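PDB 6NXI: FAD:protein FMN transferase, which probably transfers the FMN moiety of FAD onto a threonine hydroxyl of a target flavoprotein, releasing AMP, with magnesium as cofactor. Local coordinates for residues Ile29-Leu35 with Tyr168-Ile174; Leu95-Pro101 with Leu149-Thr155. All coordinates share one frame; numbering follows the deposited sequence.

In the fold
Contact 1 and contact 2 lie on opposite sides of the chain's centre, their own centres about 34 Å apart and their nearest atoms about 19 Å apart. Along the chain, contact 2 is nested inside the loop that contact 1 closes, and helix 157-171 connects them: 149-155 leads into that helix, 168-174 finishes it. Contact 1 is only partly buried and distant from the FAD and metal sites; leucine, isoleucine and tyrosine side chains pack there, with a water as the polar link. Contact 2 is buried, joined by a direct backbone hydrogen bond, and presents several polar groups, among them Asp152 OD2 and Thr155 O, to FAD and a magnesium ion.

Contact 1: Ile29-Leu35 with Tyr168-Ile174; sequences IADSKTL and YLQSQGI
The loop at Ile29 and Gln172, just past the end of helix 157-171, come within 6.5 Å of each other, CA to CA, and no direct hydrogen bond joins the segments. A water takes that role: it accepts from Ala30 N and donates to both Gln172 O and Gln172 OE1. The bend of the Gln172 chain at chi2 (-66°) brings OE1 back to the side of its own carbonyl, within 2.6 Å of the water oxygen. Leu35 divides its two methyls. CD1 meets Ile174 CD1 tip to tip at 3.7 Å, while CD2 lies 3.6 Å from Tyr168 OH and also touches Gln172 CG. Ile29 crosses Ile174 at about a right angle, CD1 against CG1 at 3.8 Å, and its other branch, CG2, rests on Gln172 O. Each helix end is capped. Asp31 accepts from Thr34 N through OD1, 3.1 Å away, and from Thr34 OG1 through OD2; Gly173, with positive phi, is the C-prime residue of a Schellman motif in which Ile174 N bonds to Leu169 O. The contact thus joins the start of helix 32-50 to the end of helix 157-171, with Tyr23 of strand 17-24 touching Ile29, Leu35 and Ile174, and Leu169 packing on strand 177-181.

Contact 2: Leu95-Pro101 with Leu149-Thr155; sequences LDVTVGP and LYVDLST. With MG (magnesium ion), chain C; FAD (flavin-adenine dinucleotide), chain B.
The FAD pocket takes part of its wall from this contact, where 149-155 runs past the turn that leads into helix 100-105. Asp152 N donates to Val97 O at 2.8 Å, nearly straight (169°) and in the carbonyl plane; Val151 CA adds a CA-H...O contact to the same oxygen. Around this bond Val97 sends CG2 to Val151 CG1 and CG1 to Leu153 CD2. Gly100 CA lies 3.4 Å from Tyr150 O in a second CA-H...O contact, and Pro101 slides past Tyr150 CB. Two Asx turns shape the segments: Asp96 OD1 accepts from Thr98 N and OG1, Asp152 OD1 from Ser154 N and OG. With CG anti to the backbone N (chi1 177°), Asp152 also presents OD2 to the ribose hydroxyl O2B of FAD, 2.7 Å away, so both carboxylate oxygens are engaged. Asp96 N bonds to adenine N1A at 3.0 Å, and Val99 CG2 packs on the adenine. Thr155 meets Leu95 tip to tip, CG2 to CD1 at 3.7 Å. Its OG1 donates to FAD O5B and its carbonyl O binds magnesium at 2.3 Å, beside FAD O2A, Asp269 and Thr273: the combined flavin-nucleotide and metal site of an ApbE-family transferase.

Contact 1: Ile29-Leu35 with Tyr168-Ile174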
loop_
_atom_site.group_PDB
_atom_site.type_symbol
_atom_site.label_atom_id
_atom_site.label_comp_id
_atom_site.label_asym_id
_atom_site.label_seq_id
_atom_site.Cartn_x
_atom_site.Cartn_y
_atom_site.Cartn_z
ATOM N N ILE A 29 13.311 -28.336 -0.739
ATOM C CA ILE A 29 13.339 -26.889 -1.105
ATOM C C ILE A 29 14.749 -26.326 -0.917
ATOM O O ILE A 29 15.543 -26.890 -0.145
ATOM C CB ILE A 29 12.277 -26.097 -0.335
ATOM C CG1 ILE A 29 12.598 -25.986 1.151
ATOM C CG2 ILE A 29 10.889 -26.663 -0.563
ATOM C CD1 ILE A 29 11.689 -24.991 1.850
ATOM N N ALA A 30 15.042 -25.234 -1.617
ATOM C CA ALA A 30 16.290 -24.470 -1.482
ATOM C C ALA A 30 16.545 -24.128 -0.005
ATOM O O ALA A 30 15.574 -23.915 0.778
ATOM C CB ALA A 30 16.224 -23.245 -2.343
ATOM N N ASP A 31 17.819 -24.028 0.328
ATOM C CA ASP A 31 18.303 -23.529 1.634
ATOM C C ASP A 31 17.899 -22.052 1.768
ATOM O O ASP A 31 17.727 -21.350 0.740
ATOM C CB ASP A 31 19.813 -23.703 1.736
ATOM C CG ASP A 31 20.518 -22.961 0.610
ATOM O OD1 ASP A 31 21.161 -21.956 0.908
ATOM O OD2 ASP A 31 20.391 -23.392 -0.578
ATOM N N SER A 32 17.851 -21.569 3.001
ATOM C CA SER A 32 17.405 -20.187 3.349
ATOM C C SER A 32 18.320 -19.146 2.693
ATOM O O SER A 32 17.815 -18.090 2.246
ATOM C CB SER A 32 17.353 -20.017 4.837
ATOM O OG SER A 32 18.635 -20.176 5.414
ATOM N N LYS A 33 19.625 -19.417 2.567
ATOM C CA LYS A 33 20.539 -18.429 1.959
ATOM C C LYS A 33 20.152 -18.230 0.502
ATOM O O LYS A 33 20.145 -17.104 0.053
ATOM C CB LYS A 33 22.010 -18.851 2.014
ATOM C CG LYS A 33 22.968 -17.693 1.760
ATOM C CD LYS A 33 24.419 -18.002 2.124
ATOM C CE LYS A 33 25.240 -18.571 0.987
ATOM N NZ LYS A 33 25.515 -17.569 -0.078
ATOM N N THR A 34 19.944 -19.311 -0.230
ATOM C CA THR A 34 19.555 -19.254 -1.660
ATOM C C THR A 34 18.276 -18.413 -1.790
ATOM O O THR A 34 18.195 -17.538 -2.654
ATOM C CB THR A 34 19.323 -20.654 -2.228
ATOM O OG1 THR A 34 20.581 -21.331 -2.146
ATOM C CG2 THR A 34 18.820 -20.635 -3.659
ATOM N N LEU A 35 17.287 -18.716 -0.958
ATOM C CA LEU A 35 15.989 -18.006 -1.025
ATOM C C LEU A 35 16.192 -16.535 -0.710
ATOM O O LEU A 35 15.572 -15.693 -1.400
ATOM C CB LEU A 35 15.006 -18.626 -0.027
ATOM C CG LEU A 35 14.587 -20.057 -0.333
ATOM C CD1 LEU A 35 13.843 -20.640 0.867
ATOM C CD2 LEU A 35 13.730 -20.132 -1.578
ATOM N N TYR A 168 7.461 -15.933 -5.844
ATOM C CA TYR A 168 8.795 -16.573 -5.819
ATOM C C TYR A 168 8.765 -17.771 -4.856
ATOM O O TYR A 168 9.296 -18.877 -5.192
ATOM C CB TYR A 168 9.908 -15.582 -5.469
ATOM C CG TYR A 168 11.222 -16.281 -5.222
ATOM C CD1 TYR A 168 11.877 -16.928 -6.244
ATOM C CD2 TYR A 168 11.784 -16.397 -3.958
ATOM C CE1 TYR A 168 13.077 -17.571 -6.048
ATOM C CE2 TYR A 168 12.969 -17.076 -3.737
ATOM C CZ TYR A 168 13.616 -17.695 -4.784
ATOM O OH TYR A 168 14.782 -18.356 -4.531
ATOM N N LEU A 169 8.211 -17.599 -3.661
ATOM C CA LEU A 169 8.221 -18.720 -2.694
ATOM C C LEU A 169 7.438 -19.896 -3.300
ATOM O O LEU A 169 7.913 -21.034 -3.185
ATOM C CB LEU A 169 7.667 -18.273 -1.355
ATOM C CG LEU A 169 8.515 -17.264 -0.594
ATOM C CD1 LEU A 169 7.794 -16.905 0.703
ATOM C CD2 LEU A 169 9.898 -17.823 -0.271
ATOM N N GLN A 170 6.294 -19.623 -3.915
ATOM C CA GLN A 170 5.493 -20.686 -4.591
ATOM C C GLN A 170 6.338 -21.356 -5.669
ATOM O O GLN A 170 6.286 -22.607 -5.795
ATOM C CB GLN A 170 4.218 -20.049 -5.115
ATOM C CG GLN A 170 3.287 -19.706 -3.980
ATOM C CD GLN A 170 1.966 -19.109 -4.381
ATOM O OE1 GLN A 170 1.227 -18.660 -3.510
ATOM N NE2 GLN A 170 1.664 -19.118 -5.690
ATOM N N SER A 171 7.076 -20.573 -6.473
ATOM C CA SER A 171 7.917 -21.093 -7.578
ATOM C C SER A 171 8.956 -22.048 -6.992
ATOM O O SER A 171 9.388 -22.979 -7.695
ATOM C CB SER A 171 8.557 -19.973 -8.368
ATOM O OG SER A 171 9.763 -19.529 -7.754
ATOM N N GLN A 172 9.325 -21.880 -5.721
ATOM C CA GLN A 172 10.342 -22.729 -5.037
ATOM C C GLN A 172 9.668 -23.880 -4.260
ATOM O O GLN A 172 10.408 -24.603 -3.531
ATOM C CB GLN A 172 11.172 -21.808 -4.129
ATOM C CG GLN A 172 12.100 -20.872 -4.893
ATOM C CD GLN A 172 13.191 -21.617 -5.620
ATOM O OE1 GLN A 172 13.806 -22.501 -5.066
ATOM N NE2 GLN A 172 13.431 -21.277 -6.876
ATOM N N GLY A 173 8.353 -24.085 -4.398
ATOM C CA GLY A 173 7.620 -25.209 -3.780
ATOM C C GLY A 173 7.405 -24.988 -2.307
ATOM O O GLY A 173 7.178 -25.961 -1.585
ATOM N N ILE A 174 7.316 -23.715 -1.899
ATOM C CA ILE A 174 6.988 -23.356 -0.493
ATOM C C ILE A 174 5.514 -22.950 -0.424
ATOM O O ILE A 174 5.170 -21.902 -0.971
ATOM C CB ILE A 174 7.929 -22.248 0.006
ATOM C CG1 ILE A 174 9.378 -22.725 -0.044
ATOM C CG2 ILE A 174 7.578 -21.726 1.391
ATOM C CD1 ILE A 174 10.356 -21.603 0.052
HETATM O O HOH W 1 13.085 -24.596 -3.758
#

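Contact 2: Leu95-Pro101 with Leu149-Thr155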
loop_
_atom_site.group_PDB
_atom_site.type_symbol
_atom_site.label_atom_id
_atom_site.label_comp_id
_atom_site.label_asym_id
_atom_site.label_seq_id
_atom_site.Cartn_x
_atom_site.Cartn_y
_atom_site.Cartn_z
ATOM N N LEU A 95 -7.871 7.368 -4.603
ATOM C CA LEU A 95 -6.499 6.879 -4.792
ATOM C C LEU A 95 -5.958 7.487 -6.064
ATOM O O LEU A 95 -6.486 7.185 -7.154
ATOM C CB LEU A 95 -6.447 5.360 -4.880
ATOM C CG LEU A 95 -5.032 4.821 -4.722
ATOM C CD1 LEU A 95 -4.624 4.838 -3.252
ATOM C CD2 LEU A 95 -4.874 3.411 -5.301
ATOM N N ASP A 96 -4.982 8.369 -5.946
ATOM C CA ASP A 96 -4.461 9.098 -7.128
ATOM C C ASP A 96 -2.951 9.157 -7.002
ATOM O O ASP A 96 -2.456 9.994 -6.329
ATOM C CB ASP A 96 -5.124 10.470 -7.288
ATOM C CG ASP A 96 -4.759 11.128 -8.624
ATOM O OD1 ASP A 96 -3.721 10.740 -9.212
ATOM O OD2 ASP A 96 -5.536 12.023 -9.066
ATOM N N VAL A 97 -2.241 8.269 -7.676
ATOM C CA VAL A 97 -0.758 8.203 -7.600
ATOM C C VAL A 97 -0.111 9.455 -8.216
ATOM O O VAL A 97 1.104 9.602 -8.048
ATOM C CB VAL A 97 -0.245 6.900 -8.221
ATOM C CG1 VAL A 97 -0.693 5.726 -7.369
ATOM C CG2 VAL A 97 -0.650 6.761 -9.691
ATOM N N THR A 98 -0.857 10.368 -8.857
ATOM C CA THR A 98 -0.233 11.632 -9.356
ATOM C C THR A 98 -0.232 12.689 -8.247
ATOM O O THR A 98 0.163 13.818 -8.528
ATOM C CB THR A 98 -0.917 12.196 -10.600
ATOM O OG1 THR A 98 -2.191 12.714 -10.223
ATOM C CG2 THR A 98 -1.040 11.128 -11.656
ATOM N N VAL A 99 -0.526 12.336 -6.985
ATOM C CA VAL A 99 -0.447 13.329 -5.877
ATOM C C VAL A 99 1.011 13.508 -5.405
ATOM O O VAL A 99 1.249 14.225 -4.389
ATOM C CB VAL A 99 -1.352 13.011 -4.666
ATOM C CG1 VAL A 99 -2.824 13.141 -5.003
ATOM C CG2 VAL A 99 -1.009 11.691 -4.013
ATOM N N GLY A 100 1.985 12.921 -6.079
ATOM C CA GLY A 100 3.407 13.114 -5.780
ATOM C C GLY A 100 3.767 14.533 -5.336
ATOM O O GLY A 100 4.393 14.702 -4.289
ATOM N N PRO A 101 3.491 15.578 -6.132
ATOM C CA PRO A 101 3.875 16.947 -5.773
ATOM C C PRO A 101 3.326 17.364 -4.409
ATOM O O PRO A 101 4.025 18.138 -3.745
ATOM C CB PRO A 101 3.322 17.791 -6.957
ATOM C CG PRO A 101 3.270 16.794 -8.113
ATOM C CD PRO A 101 2.806 15.528 -7.427
ATOM N N LEU A 149 4.334 16.460 -13.959
ATOM C CA LEU A 149 3.566 15.351 -13.330
ATOM C C LEU A 149 4.575 14.520 -12.550
ATOM O O LEU A 149 5.653 14.267 -13.083
ATOM C CB LEU A 149 2.829 14.478 -14.356
ATOM C CG LEU A 149 1.631 13.714 -13.784
ATOM C CD1 LEU A 149 0.433 14.622 -13.597
ATOM C CD2 LEU A 149 1.263 12.562 -14.673
ATOM N N TYR A 150 4.247 14.135 -11.322
ATOM C CA TYR A 150 5.168 13.338 -10.476
ATOM C C TYR A 150 4.343 12.205 -9.873
ATOM O O TYR A 150 3.442 12.452 -9.076
ATOM C CB TYR A 150 5.792 14.243 -9.420
ATOM C CG TYR A 150 6.889 13.659 -8.564
ATOM C CD1 TYR A 150 6.644 12.623 -7.670
ATOM C CD2 TYR A 150 8.190 14.144 -8.621
ATOM C CE1 TYR A 150 7.660 12.079 -6.912
ATOM C CE2 TYR A 150 9.219 13.606 -7.855
ATOM C CZ TYR A 150 8.945 12.587 -6.962
ATOM O OH TYR A 150 9.987 12.073 -6.233
ATOM N N VAL A 151 4.588 10.989 -10.331
ATOM C CA VAL A 151 3.830 9.780 -9.906
ATOM C C VAL A 151 4.583 9.187 -8.721
ATOM O O VAL A 151 5.822 9.066 -8.766
ATOM C CB VAL A 151 3.730 8.761 -11.064
ATOM C CG1 VAL A 151 3.131 7.469 -10.596
ATOM C CG2 VAL A 151 2.934 9.326 -12.233
ATOM N N ASP A 152 3.821 8.836 -7.697
ATOM C CA ASP A 152 4.283 8.240 -6.428
ATOM C C ASP A 152 3.570 6.900 -6.280
ATOM O O ASP A 152 2.323 6.891 -6.295
ATOM C CB ASP A 152 3.886 9.194 -5.319
ATOM C CG ASP A 152 4.206 8.713 -3.923
ATOM O OD1 ASP A 152 4.713 7.617 -3.768
ATOM O OD2 ASP A 152 3.962 9.509 -2.997
ATOM N N LEU A 153 4.304 5.783 -6.268
ATOM C CA LEU A 153 3.665 4.473 -6.105
ATOM C C LEU A 153 3.857 3.954 -4.675
ATOM O O LEU A 153 3.671 2.765 -4.474
ATOM C CB LEU A 153 4.208 3.489 -7.147
ATOM C CG LEU A 153 3.998 3.957 -8.587
ATOM C CD1 LEU A 153 4.658 2.996 -9.570
ATOM C CD2 LEU A 153 2.521 4.107 -8.879
ATOM N N SER A 154 4.075 4.840 -3.719
ATOM C CA SER A 154 4.300 4.431 -2.298
ATOM C C SER A 154 3.127 3.629 -1.753
ATOM O O SER A 154 3.313 2.838 -0.792
ATOM C CB SER A 154 4.544 5.683 -1.463
ATOM O OG SER A 154 5.809 6.215 -1.787
ATOM N N THR A 155 1.934 3.855 -2.301
ATOM C CA THR A 155 0.673 3.341 -1.740
ATOM C C THR A 155 0.448 1.939 -2.241
ATOM O O THR A 155 -0.541 1.358 -1.809
ATOM C CB THR A 155 -0.501 4.244 -2.083
ATOM O OG1 THR A 155 -1.558 3.985 -1.165
ATOM C CG2 THR A 155 -1.018 4.088 -3.478
HETATM MG MG MG C . -1.764 1.704 0.155
HETATM P PA FAD B . -0.182 3.801 2.431
HETATM O O1A FAD B . -1.219 4.211 3.414
HETATM O O2A FAD B . -0.242 2.459 1.818
HETATM O O5B FAD B . -0.087 4.879 1.256
HETATM C C5B FAD B . 0.338 6.203 1.678
HETATM C C4B FAD B . 1.416 6.743 0.771
HETATM O O4B FAD B . 0.962 6.873 -0.599
HETATM C C3B FAD B . 1.867 8.140 1.197
HETATM O O3B FAD B . 2.985 8.039 2.080
HETATM C C2B FAD B . 2.190 8.823 -0.138
HETATM O O2B FAD B . 3.485 8.484 -0.583
HETATM C C1B FAD B . 1.148 8.208 -1.063
HETATM N N9A FAD B . -0.150 8.847 -1.090
HETATM C C8A FAD B . -0.700 9.759 -0.179
HETATM N N7A FAD B . -1.955 10.021 -0.454
HETATM C C5A FAD B . -2.254 9.319 -1.604
HETATM C C6A FAD B . -3.421 9.236 -2.379
HETATM N N6A FAD B . -4.583 9.839 -2.067
HETATM N N1A FAD B . -3.383 8.397 -3.433
HETATM C C2A FAD B . -2.224 7.779 -3.732
HETATM N N3A FAD B . -1.060 7.778 -3.069
HETATM C C4A FAD B . -1.147 8.591 -2.003
HETATM N N1 FAD B . 10.780 5.594 2.110
HETATM C C2 FAD B . 12.021 6.119 2.401
HETATM O O2 FAD B . 12.172 6.859 3.399
HETATM N N3 FAD B . 13.115 5.831 1.649
HETATM C C4 FAD B . 13.051 5.025 0.543
HETATM O O4 FAD B . 14.049 4.811 -0.133
HETATM C C4X FAD B . 11.773 4.477 0.191
HETATM N N5 FAD B . 11.677 3.710 -0.876
HETATM C C5X FAD B . 10.439 3.204 -1.199
HETATM C C6 FAD B . 10.309 2.401 -2.350
HETATM C C7 FAD B . 9.108 1.851 -2.746
HETATM C C7M FAD B . 9.042 0.993 -3.990
HETATM C C8 FAD B . 7.964 2.093 -1.948
HETATM C C8M FAD B . 6.616 1.536 -2.325
HETATM C C9 FAD B . 8.078 2.892 -0.806
HETATM C C9A FAD B . 9.299 3.451 -0.404
HETATM N N10 FAD B . 9.442 4.276 0.718
HETATM C C10 FAD B . 10.672 4.814 1.055
HETATM C "C1'" FAD B . 8.290 4.508 1.616
HETATM C "C2'" FAD B . 7.297 5.492 1.111
HETATM O "O2'" FAD B . 7.884 6.784 1.000
HETATM C "C3'" FAD B . 6.117 5.565 2.096
HETATM O "O3'" FAD B . 6.506 6.034 3.368
HETATM C "C4'" FAD B . 5.445 4.233 2.369
HETATM O "O4'" FAD B . 5.371 3.493 1.161
HETATM C "C5'" FAD B . 4.098 4.410 3.040
HETATM O "O5'" FAD B . 3.444 3.117 3.072
HETATM P P FAD B . 2.149 2.929 3.962
HETATM O O1P FAD B . 2.317 3.518 5.289
HETATM O O2P FAD B . 1.817 1.473 3.725
HETATM O O3P FAD B . 1.200 3.920 3.162
HETATM O O HOH W 2 1.691 14.943 -10.454
#